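Uncharacterized protein GSU0716 (Geobacter sulfurreducens PCA, PDB 3BIJ) is uncharacterised but probably acts as a cysteine-type endopeptidase of the caspase-like C14 family. Local coordinates at residues A[178-181]-A[182-186]; A[88-91]-A[92-95]; A[54-57]-A[58-61]; A[237-240]-A[241-244]. All blocks are in the same frame, centred on the assembly; numbering follows the deposited sequence.

Contact 1: residues A[178-181]-A[182-186]; sequences ANRE and FYDTI
Asn-179, Arg-180 and Glu-181 each offer a backbone carbonyl to the residue four places on, at the start of helix 180-189. Tyr-183 N binds Asn-179 O at 3.2 Å in a nearly straight bond. Asp-184 N binds Arg-180 O at 3.0 Å. Glu-181 O is gripped twice by one residue. Thr-185 N takes one face of the carbonyl plane and Thr-185 OG1 the other, with OG1 2.9 Å from Glu-181 O. The threonine reaches back this way because OG1 stands beside its own backbone N, chi1 -65°.

Charge plays a looser part. Arg-180 NH2 stays 4.0 Å from Asp-184 OD2, beyond a salt bridge. OD2 lies at the edge of the guanidinium, near its plane, while the carboxylate itself stands almost perpendicular to it. Asp-184 OD1 is held by Tyr-176 OH. With an alanine here, the Tyr-176 hydroxyl would probably lose its partner and Arg-180 its nearby negative charge.

The carbon contacts are few. Asn-179 CB meets Tyr-183 CE2 at 3.9 Å. Between neighbours in the helix, Phe-182 CD1 sits over the centre of the Tyr-183 ring.

Asn-179 holds the N-cap position but its side chain makes no capping bond; ND2 donates to His-18 O and Thr-175 O. Tyr-183 and Ile-186 rest on Ile-111 of strand 109-111, and Phe-182 and Ile-186 on Arg-57 of helix 57-70.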
loop_
_atom_site.group_PDB
_atom_site.type_symbol
_atom_site.label_atom_id
_atom_site.label_comp_id
_atom_site.label_asym_id
_atom_site.label_seq_id
_atom_site.Cartn_x
_atom_site.Cartn_y
_atom_site.Cartn_z
ATOM N N ALA A 178 -31.639 -5.278 -21.695
ATOM C CA ALA A 178 -32.817 -4.421 -21.600
ATOM C C ALA A 178 -33.200 -3.782 -22.922
ATOM O O ALA A 178 -34.280 -3.208 -23.038
ATOM C CB ALA A 178 -32.587 -3.341 -20.561
ATOM N N ASN A 179 -32.316 -3.881 -23.909
ATOM C CA ASN A 179 -32.561 -3.297 -25.219
ATOM C C ASN A 179 -32.087 -4.220 -26.337
ATOM O O ASN A 179 -31.521 -3.770 -27.326
ATOM C CB ASN A 179 -31.868 -1.924 -25.317
ATOM C CG ASN A 179 -32.413 -0.911 -24.299
ATOM O OD1 ASN A 179 -33.593 -0.536 -24.338
ATOM N ND2 ASN A 179 -31.553 -0.472 -23.380
ATOM N N ARG A 180 -32.333 -5.513 -26.165
ATOM C CA ARG A 180 -31.953 -6.538 -27.136
ATOM C C ARG A 180 -32.202 -6.192 -28.603
ATOM O O ARG A 180 -31.268 -6.134 -29.417
ATOM C CB ARG A 180 -32.705 -7.821 -26.817
ATOM C CG ARG A 180 -31.957 -8.731 -25.941
ATOM C CD ARG A 180 -30.886 -9.283 -26.833
ATOM N NE ARG A 180 -30.646 -10.627 -26.488
ATOM C CZ ARG A 180 -30.722 -11.795 -27.100
ATOM N NH1 ARG A 180 -30.379 -12.766 -26.283
ATOM N NH2 ARG A 180 -31.074 -12.062 -28.360
ATOM N N GLU A 181 -33.472 -5.982 -28.937
ATOM C CA GLU A 181 -33.866 -5.671 -30.306
ATOM C C GLU A 181 -33.207 -4.391 -30.815
ATOM O O GLU A 181 -32.753 -4.329 -31.958
ATOM C CB GLU A 181 -35.393 -5.556 -30.393
ATOM C CG GLU A 181 -35.951 -5.492 -31.811
ATOM C CD GLU A 181 -37.471 -5.328 -31.837
ATOM O OE1 GLU A 181 -37.972 -4.245 -31.442
ATOM O OE2 GLU A 181 -38.167 -6.290 -32.243
ATOM N N PHE A 182 -33.134 -3.377 -29.964
ATOM C CA PHE A 182 -32.535 -2.114 -30.365
ATOM C C PHE A 182 -31.085 -2.251 -30.863
ATOM O O PHE A 182 -30.772 -1.861 -31.985
ATOM C CB PHE A 182 -32.612 -1.121 -29.204
ATOM C CG PHE A 182 -31.992 0.210 -29.504
ATOM C CD1 PHE A 182 -30.722 0.520 -29.030
ATOM C CD2 PHE A 182 -32.669 1.152 -30.273
ATOM C CE1 PHE A 182 -30.134 1.748 -29.313
ATOM C CE2 PHE A 182 -32.088 2.387 -30.563
ATOM C CZ PHE A 182 -30.817 2.684 -30.080
ATOM N N TYR A 183 -30.207 -2.815 -30.041
ATOM C CA TYR A 183 -28.812 -2.967 -30.429
ATOM C C TYR A 183 -28.596 -4.036 -31.484
ATOM O O TYR A 183 -27.698 -3.927 -32.317
ATOM C CB TYR A 183 -27.944 -3.245 -29.197
ATOM C CG TYR A 183 -27.770 -2.015 -28.347
ATOM C CD1 TYR A 183 -27.046 -0.929 -28.822
ATOM C CD2 TYR A 183 -28.409 -1.893 -27.108
ATOM C CE1 TYR A 183 -26.961 0.249 -28.101
ATOM C CE2 TYR A 183 -28.331 -0.708 -26.373
ATOM C CZ TYR A 183 -27.603 0.359 -26.884
ATOM O OH TYR A 183 -27.524 1.546 -26.193
ATOM N N ASP A 184 -29.418 -5.075 -31.466
ATOM C CA ASP A 184 -29.259 -6.117 -32.463
ATOM C C ASP A 184 -29.548 -5.547 -33.841
ATOM O O ASP A 184 -28.893 -5.909 -34.819
ATOM C CB ASP A 184 -30.177 -7.303 -32.171
ATOM C CG ASP A 184 -29.697 -8.129 -30.990
ATOM O OD1 ASP A 184 -28.480 -8.413 -30.932
ATOM O OD2 ASP A 184 -30.526 -8.501 -30.125
ATOM N N THR A 185 -30.523 -4.651 -33.925
ATOM C CA THR A 185 -30.857 -4.041 -35.206
ATOM C C THR A 185 -29.700 -3.181 -35.687
ATOM O O THR A 185 -29.291 -3.263 -36.839
ATOM C CB THR A 185 -32.108 -3.165 -35.093
ATOM O OG1 THR A 185 -33.235 -3.994 -34.790
ATOM C CG2 THR A 185 -32.362 -2.431 -36.396
ATOM N N ILE A 186 -29.179 -2.356 -34.787
ATOM C CA ILE A 186 -28.064 -1.482 -35.097
ATOM C C ILE A 186 -26.868 -2.299 -35.563
ATOM O O ILE A 186 -26.249 -1.990 -36.578
ATOM C CB ILE A 186 -27.653 -0.675 -33.855
ATOM C CG1 ILE A 186 -28.800 0.244 -33.437
ATOM C CG2 ILE A 186 -26.389 0.118 -34.138
ATOM C CD1 ILE A 186 -28.530 1.043 -32.192
#

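Contact 2: residues A[88-91]-A[92-95]; sequences VPDT and SNDE
Asn-93 N turns back to Asp-90 O at 3.3 Å, closing a beta turn over Thr-91 and Ser-92. The N-H points well at the oxygen, at 162°, but the donor stands 35° out of the carbonyl plane. The chain leaves strand 76-89 just before this turn and stays irregular through Glu-95.

The side chains of Asp-90, Ser-92 and Asn-93 meet across the bend. Asp-90 sends its carboxylate forward, with CG opposite the backbone N (chi1 175°). Its OD2 lies 2.7 Å from Ser-92 OG, placed to accept the hydroxyl. A bond from Ser-92 N to the same OD2 would make an Asx turn. Both bonds are doubtful, because the model is too tight around OD2 and its place is less certain. The other carboxylate oxygen faces the amide of Asn-93, with OD1 3.0 Å from ND2. The two flat groups are steeply turned against each other, and the angle is too poor for a hydrogen bond. Asn-93 OD1 takes a weak bond from Glu-95 N at 2.8 Å. A leucine in place of Asp-90 would probably leave Ser-92 OG and Asn-93 ND2 without the carboxylate beside them.

Lys-232 of a second subunit reaches in and donates from NZ to Asp-90 O and Glu-95 O. Backbone bonds pair Val-88 with Asp-100 and Asp-90 with Gly-98. The bend thus belongs to the connecting loop of a beta-hairpin between strands 76-89 and 99-104, a loop that also takes part in a subunit interface.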
loop_
_atom_site.group_PDB
_atom_site.type_symbol
_atom_site.label_atom_id
_atom_site.label_comp_id
_atom_site.label_asym_id
_atom_site.label_seq_id
_atom_site.Cartn_x
_atom_site.Cartn_y
_atom_site.Cartn_z
ATOM N N VAL A 88 -20.945 -3.301 -26.356
ATOM C CA VAL A 88 -22.154 -4.055 -26.611
ATOM C C VAL A 88 -21.674 -5.421 -27.095
ATOM O O VAL A 88 -20.745 -5.515 -27.880
ATOM C CB VAL A 88 -23.048 -3.343 -27.662
ATOM C CG1 VAL A 88 -22.272 -3.119 -28.952
ATOM C CG2 VAL A 88 -24.284 -4.158 -27.916
ATOM N N PRO A 89 -22.275 -6.502 -26.588
ATOM C CA PRO A 89 -21.873 -7.853 -26.991
ATOM C C PRO A 89 -21.845 -8.105 -28.484
ATOM O O PRO A 89 -22.752 -7.700 -29.227
ATOM C CB PRO A 89 -22.886 -8.744 -26.280
ATOM C CG PRO A 89 -24.103 -7.860 -26.201
ATOM C CD PRO A 89 -23.485 -6.554 -25.753
ATOM N N ASP A 90 -20.766 -8.776 -28.888
ATOM C CA ASP A 90 -20.503 -9.172 -30.265
ATOM C C ASP A 90 -21.078 -10.576 -30.445
ATOM O O ASP A 90 -20.378 -11.581 -30.298
ATOM C CB ASP A 90 -18.990 -9.184 -30.542
ATOM C CG ASP A 90 -18.641 -9.705 -31.945
ATOM O OD1 ASP A 90 -17.438 -9.845 -32.249
ATOM O OD2 ASP A 90 -19.560 -9.976 -32.743
ATOM N N THR A 91 -22.366 -10.624 -30.758
ATOM C CA THR A 91 -23.088 -11.867 -30.946
ATOM C C THR A 91 -22.587 -12.711 -32.121
ATOM O O THR A 91 -23.273 -13.626 -32.568
ATOM C CB THR A 91 -24.598 -11.559 -31.093
ATOM O OG1 THR A 91 -24.766 -10.227 -31.602
ATOM C CG2 THR A 91 -25.285 -11.656 -29.750
ATOM N N SER A 92 -21.386 -12.408 -32.609
ATOM C CA SER A 92 -20.767 -13.145 -33.723
ATOM C C SER A 92 -19.944 -14.332 -33.217
ATOM O O SER A 92 -19.834 -15.361 -33.881
ATOM C CB SER A 92 -19.823 -12.234 -34.513
ATOM O OG SER A 92 -20.492 -11.079 -34.989
ATOM N N ASN A 93 -19.348 -14.169 -32.045
ATOM C CA ASN A 93 -18.534 -15.208 -31.455
ATOM C C ASN A 93 -19.122 -15.584 -30.107
ATOM O O ASN A 93 -20.171 -15.077 -29.706
ATOM C CB ASN A 93 -17.117 -14.696 -31.269
ATOM C CG ASN A 93 -17.065 -13.482 -30.370
ATOM O OD1 ASN A 93 -17.437 -13.552 -29.201
ATOM N ND2 ASN A 93 -16.612 -12.355 -30.914
ATOM N N ASP A 94 -18.433 -16.459 -29.396
ATOM C CA ASP A 94 -18.910 -16.892 -28.104
ATOM C C ASP A 94 -18.008 -16.339 -27.007
ATOM O O ASP A 94 -18.264 -16.531 -25.823
ATOM C CB ASP A 94 -18.928 -18.417 -28.067
ATOM C CG ASP A 94 -17.540 -19.023 -28.236
ATOM O OD1 ASP A 94 -16.812 -18.637 -29.189
ATOM O OD2 ASP A 94 -17.179 -19.891 -27.410
ATOM N N GLU A 95 -16.951 -15.647 -27.408
ATOM C CA GLU A 95 -16.007 -15.090 -26.453
ATOM C C GLU A 95 -16.647 -14.072 -25.515
ATOM O O GLU A 95 -17.113 -13.014 -25.941
ATOM C CB GLU A 95 -14.843 -14.443 -27.193
ATOM C CG GLU A 95 -14.053 -15.387 -28.071
ATOM C CD GLU A 95 -13.061 -14.646 -28.959
ATOM O OE1 GLU A 95 -12.311 -15.314 -29.721
ATOM O OE2 GLU A 95 -13.032 -13.388 -28.896
#

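Contact 3: residues A[54-57]-A[58-61]; sequences AATR and AKVI
Thr-56 is the N-cap of helix 57-70, and its side chain accepts the backbone N-H of Lys-59. OG1 is 3.2 Å from Lys-59 N, and the bond is close to straight at 167°. The hydroxyl can face the first turn because OG1 sits between its own backbone N and carbonyl carbon, chi1 72°. One N-H of the helix start, which has no carbonyl of a preceding helical turn to bond to, is satisfied in this way. The regular helix bonds begin alongside: Val-60 N takes Thr-56 O at 3.0 Å, and Ile-61 N takes Arg-57 O at 2.9 Å.

Just before the cap, Ala-55 is the centre of an inverse gamma turn, closed by a weak bond from Thr-56 N to Ala-54 O. This corner leads from strand 46-51 into the helix. The helix forms the crossover of a beta-alpha-beta unit, since it links strands 46-51 and 76-89, which run parallel on either side of strand 4-10.

Lys-59 stretches its chain back along the turn. Its CD lies 3.2 Å from Ala-54 O, and its NZ ends beside Ala-54. Val-60 sets CG2 against Thr-56 O.

On another side of the helix, Arg-57 and Ile-61 run side by side and point the same way. Ile-61 CD1 lies over one face of the guanidinium, toward its rim, 3.9 Å from Arg-57 NH2. Arg-57 NH2 forms a salt bridge with Glu-114 OE1, and NH1 gives a weak bond to Glu-109 O of strand 109-111.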
loop_
_atom_site.group_PDB
_atom_site.type_symbol
_atom_site.label_atom_id
_atom_site.label_comp_id
_atom_site.label_asym_id
_atom_site.label_seq_id
_atom_site.Cartn_x
_atom_site.Cartn_y
_atom_site.Cartn_z
ATOM N N ALA A 54 -28.594 16.815 -24.312
ATOM C CA ALA A 54 -28.532 17.260 -25.689
ATOM C C ALA A 54 -27.697 16.320 -26.565
ATOM O O ALA A 54 -27.877 16.285 -27.784
ATOM C CB ALA A 54 -27.964 18.684 -25.742
ATOM N N ALA A 55 -26.784 15.564 -25.960
ATOM C CA ALA A 55 -25.934 14.658 -26.735
ATOM C C ALA A 55 -26.596 13.315 -26.990
ATOM O O ALA A 55 -26.191 12.300 -26.431
ATOM C CB ALA A 55 -24.599 14.454 -26.020
ATOM N N THR A 56 -27.604 13.307 -27.853
ATOM C CA THR A 56 -28.311 12.073 -28.163
ATOM C C THR A 56 -27.821 11.443 -29.457
ATOM O O THR A 56 -27.102 12.075 -30.222
ATOM C CB THR A 56 -29.799 12.326 -28.324
ATOM O OG1 THR A 56 -30.024 13.026 -29.553
ATOM C CG2 THR A 56 -30.317 13.156 -27.170
ATOM N N ARG A 57 -28.218 10.198 -29.703
ATOM C CA ARG A 57 -27.824 9.515 -30.924
ATOM C C ARG A 57 -28.249 10.365 -32.124
ATOM O O ARG A 57 -27.424 10.736 -32.955
ATOM C CB ARG A 57 -28.479 8.132 -31.010
ATOM C CG ARG A 57 -27.820 7.033 -30.184
ATOM C CD ARG A 57 -28.588 5.718 -30.325
ATOM N NE ARG A 57 -28.731 5.345 -31.723
ATOM C CZ ARG A 57 -27.740 4.869 -32.461
ATOM N NH1 ARG A 57 -26.538 4.697 -31.926
ATOM N NH2 ARG A 57 -27.939 4.596 -33.741
ATOM N N ALA A 58 -29.537 10.692 -32.201
ATOM C CA ALA A 58 -30.059 11.489 -33.314
ATOM C C ALA A 58 -29.281 12.778 -33.584
ATOM O O ALA A 58 -28.806 12.985 -34.701
ATOM C CB ALA A 58 -31.528 11.812 -33.074
ATOM N N LYS A 59 -29.152 13.634 -32.568
ATOM C CA LYS A 59 -28.434 14.904 -32.707
ATOM C C LYS A 59 -26.965 14.781 -33.105
ATOM O O LYS A 59 -26.496 15.518 -33.977
ATOM C CB LYS A 59 -28.539 15.727 -31.420
ATOM C CG LYS A 59 -29.924 16.285 -31.147
ATOM C CD LYS A 59 -29.877 17.312 -30.018
ATOM C CE LYS A 59 -31.275 17.786 -29.621
ATOM N NZ LYS A 59 -31.257 18.704 -28.441
ATOM N N VAL A 60 -26.240 13.865 -32.462
ATOM C CA VAL A 60 -24.830 13.653 -32.769
ATOM C C VAL A 60 -24.666 13.155 -34.205
ATOM O O VAL A 60 -23.851 13.685 -34.950
ATOM C CB VAL A 60 -24.187 12.625 -31.796
ATOM C CG1 VAL A 60 -22.797 12.251 -32.276
ATOM C CG2 VAL A 60 -24.112 13.206 -30.393
ATOM N N ILE A 61 -25.444 12.144 -34.592
ATOM C CA ILE A 61 -25.362 11.585 -35.941
ATOM C C ILE A 61 -25.679 12.643 -36.977
ATOM O O ILE A 61 -24.992 12.766 -37.990
ATOM C CB ILE A 61 -26.331 10.405 -36.108
ATOM C CG1 ILE A 61 -25.881 9.247 -35.213
ATOM C CG2 ILE A 61 -26.372 9.953 -37.550
ATOM C CD1 ILE A 61 -26.901 8.136 -35.088
#

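Contact 4: residues A[237-240]-A[241-244]; sequences KGSY and RSFH
Ser-239 and Tyr-240 open helix 240-250 by giving their carbonyls to residues four places on: Phe-243 N is 2.8 Å from Ser-239 O, and His-244 N is 2.9 Å from Tyr-240 O. The second bond is the straighter, at 170°.

Ser-239 stands at the N-cap. Its OG receives Ser-242 N at 3.4 Å, a weak bond but well lined up. The hydroxyl is brought over the helix start by a chi1 of 67°, which sets it between its own N and carbonyl carbon. Beside it, Arg-241 CB lies 3.9 Å from Ser-239 OG. Gly-238, just ahead of the cap, has a backbone conformation in which a beta carbon would collide with the carbonyl O of Lys-237. It would also crowd Ser-242 CB.

Tyr-240 and Phe-243 head to roughly the same side of the turn, and His-244 turns away from them. Phe-243 CB passes close to two backbone carbonyls, 3.3 Å from Ser-239 O and 3.3 Å from Tyr-240 O. His-244 CB sits 3.4 Å from Tyr-240 O.

The Tyr-240 ring meets Phe-269 edge-to-face. The His-244 ring meets Phe-259 of strand 258-263 with their planes about 50° apart. Phe-243 packs on Leu-227, Val-230 and Trp-231 of helix 222-231. Arg-241 touches Leu-270 and Lys-271 of helix 267-271, and Phe-260 of a third subunit.

The arrangement is a serine N-cap with a glycine before it. It starts a helix whose first aromatic residues join helix 222-231, helix 267-271 and strand 258-263.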
loop_
_atom_site.group_PDB
_atom_site.type_symbol
_atom_site.label_atom_id
_atom_site.label_comp_id
_atom_site.label_asym_id
_atom_site.label_seq_id
_atom_site.Cartn_x
_atom_site.Cartn_y
_atom_site.Cartn_z
ATOM N N LYS A 237 3.382 26.732 -29.001
ATOM C CA LYS A 237 4.010 26.784 -30.315
ATOM C C LYS A 237 4.455 25.362 -30.680
ATOM O O LYS A 237 5.178 24.724 -29.913
ATOM C CB LYS A 237 5.234 27.705 -30.279
ATOM C CG LYS A 237 4.955 29.157 -29.925
ATOM C CD LYS A 237 4.609 30.004 -31.146
ATOM C CE LYS A 237 3.256 29.632 -31.748
ATOM N NZ LYS A 237 2.105 30.023 -30.859
ATOM N N GLY A 238 4.028 24.863 -31.836
ATOM C CA GLY A 238 4.424 23.521 -32.228
ATOM C C GLY A 238 3.432 22.787 -33.101
ATOM O O GLY A 238 2.383 23.328 -33.436
ATOM N N SER A 239 3.768 21.555 -33.477
ATOM C CA SER A 239 2.891 20.735 -34.319
ATOM C C SER A 239 2.020 19.810 -33.467
ATOM O O SER A 239 2.166 19.757 -32.244
ATOM C CB SER A 239 3.729 19.884 -35.280
ATOM O OG SER A 239 4.492 18.910 -34.577
ATOM N N TYR A 240 1.124 19.076 -34.121
ATOM C CA TYR A 240 0.260 18.152 -33.413
ATOM C C TYR A 240 1.097 17.099 -32.700
ATOM O O TYR A 240 0.823 16.751 -31.558
ATOM C CB TYR A 240 -0.702 17.442 -34.359
ATOM C CG TYR A 240 -1.933 18.220 -34.707
ATOM C CD1 TYR A 240 -1.955 19.069 -35.799
ATOM C CD2 TYR A 240 -3.089 18.095 -33.952
ATOM C CE1 TYR A 240 -3.107 19.776 -36.132
ATOM C CE2 TYR A 240 -4.245 18.801 -34.277
ATOM C CZ TYR A 240 -4.244 19.640 -35.367
ATOM O OH TYR A 240 -5.371 20.360 -35.687
ATOM N N ARG A 241 2.121 16.588 -33.374
ATOM C CA ARG A 241 2.965 15.577 -32.762
ATOM C C ARG A 241 3.592 16.137 -31.510
ATOM O O ARG A 241 3.540 15.511 -30.458
ATOM C CB ARG A 241 4.044 15.111 -33.736
ATOM C CG ARG A 241 3.456 14.449 -34.968
ATOM C CD ARG A 241 4.465 13.691 -35.849
ATOM N NE ARG A 241 3.930 12.386 -36.005
ATOM C CZ ARG A 241 3.585 11.583 -37.004
ATOM N NH1 ARG A 241 3.113 10.445 -36.548
ATOM N NH2 ARG A 241 3.673 11.780 -38.315
ATOM N N SER A 242 4.168 17.326 -31.604
ATOM C CA SER A 242 4.786 17.931 -30.428
ATOM C C SER A 242 3.764 18.187 -29.336
ATOM O O SER A 242 4.072 18.048 -28.155
ATOM C CB SER A 242 5.456 19.246 -30.797
ATOM O OG SER A 242 6.485 19.009 -31.728
ATOM N N PHE A 243 2.554 18.569 -29.740
ATOM C CA PHE A 243 1.489 18.859 -28.794
ATOM C C PHE A 243 1.222 17.584 -27.988
ATOM O O PHE A 243 1.227 17.579 -26.752
ATOM C CB PHE A 243 0.247 19.300 -29.566
ATOM C CG PHE A 243 -0.864 19.798 -28.702
ATOM C CD1 PHE A 243 -0.634 20.774 -27.741
ATOM C CD2 PHE A 243 -2.161 19.321 -28.888
ATOM C CE1 PHE A 243 -1.685 21.268 -26.983
ATOM C CE2 PHE A 243 -3.217 19.803 -28.144
ATOM C CZ PHE A 243 -2.990 20.781 -27.187
ATOM N N HIS A 244 1.030 16.493 -28.716
ATOM C CA HIS A 244 0.772 15.201 -28.130
ATOM C C HIS A 244 1.920 14.773 -27.205
ATOM O O HIS A 244 1.688 14.394 -26.059
ATOM C CB HIS A 244 0.565 14.195 -29.260
ATOM C CG HIS A 244 0.503 12.772 -28.799
ATOM N ND1 HIS A 244 -0.548 12.277 -28.058
ATOM C CD2 HIS A 244 1.371 11.744 -28.961
ATOM C CE1 HIS A 244 -0.325 11.004 -27.783
ATOM N NE2 HIS A 244 0.831 10.657 -28.319
#

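How the contacts relate
Contacts 1, 3 and 4 are all helix starts, but only contacts 3 and 4 have a side chain that caps. Contact 2 is a turn without helix or strand at its bend. Contacts 1 and 2 lie at the surface, while contacts 3 and 4 are partly buried. Contact 1 touches both contact 2 and contact 3, whereas contacts 2 and 3 do not touch each other. Contact 4 is remote, with its centre about 41 Å from that of contact 1, across the chain's centre. Polar side chains dominate contact 2, whereas contact 4 sends aromatic rings into neighbouring elements.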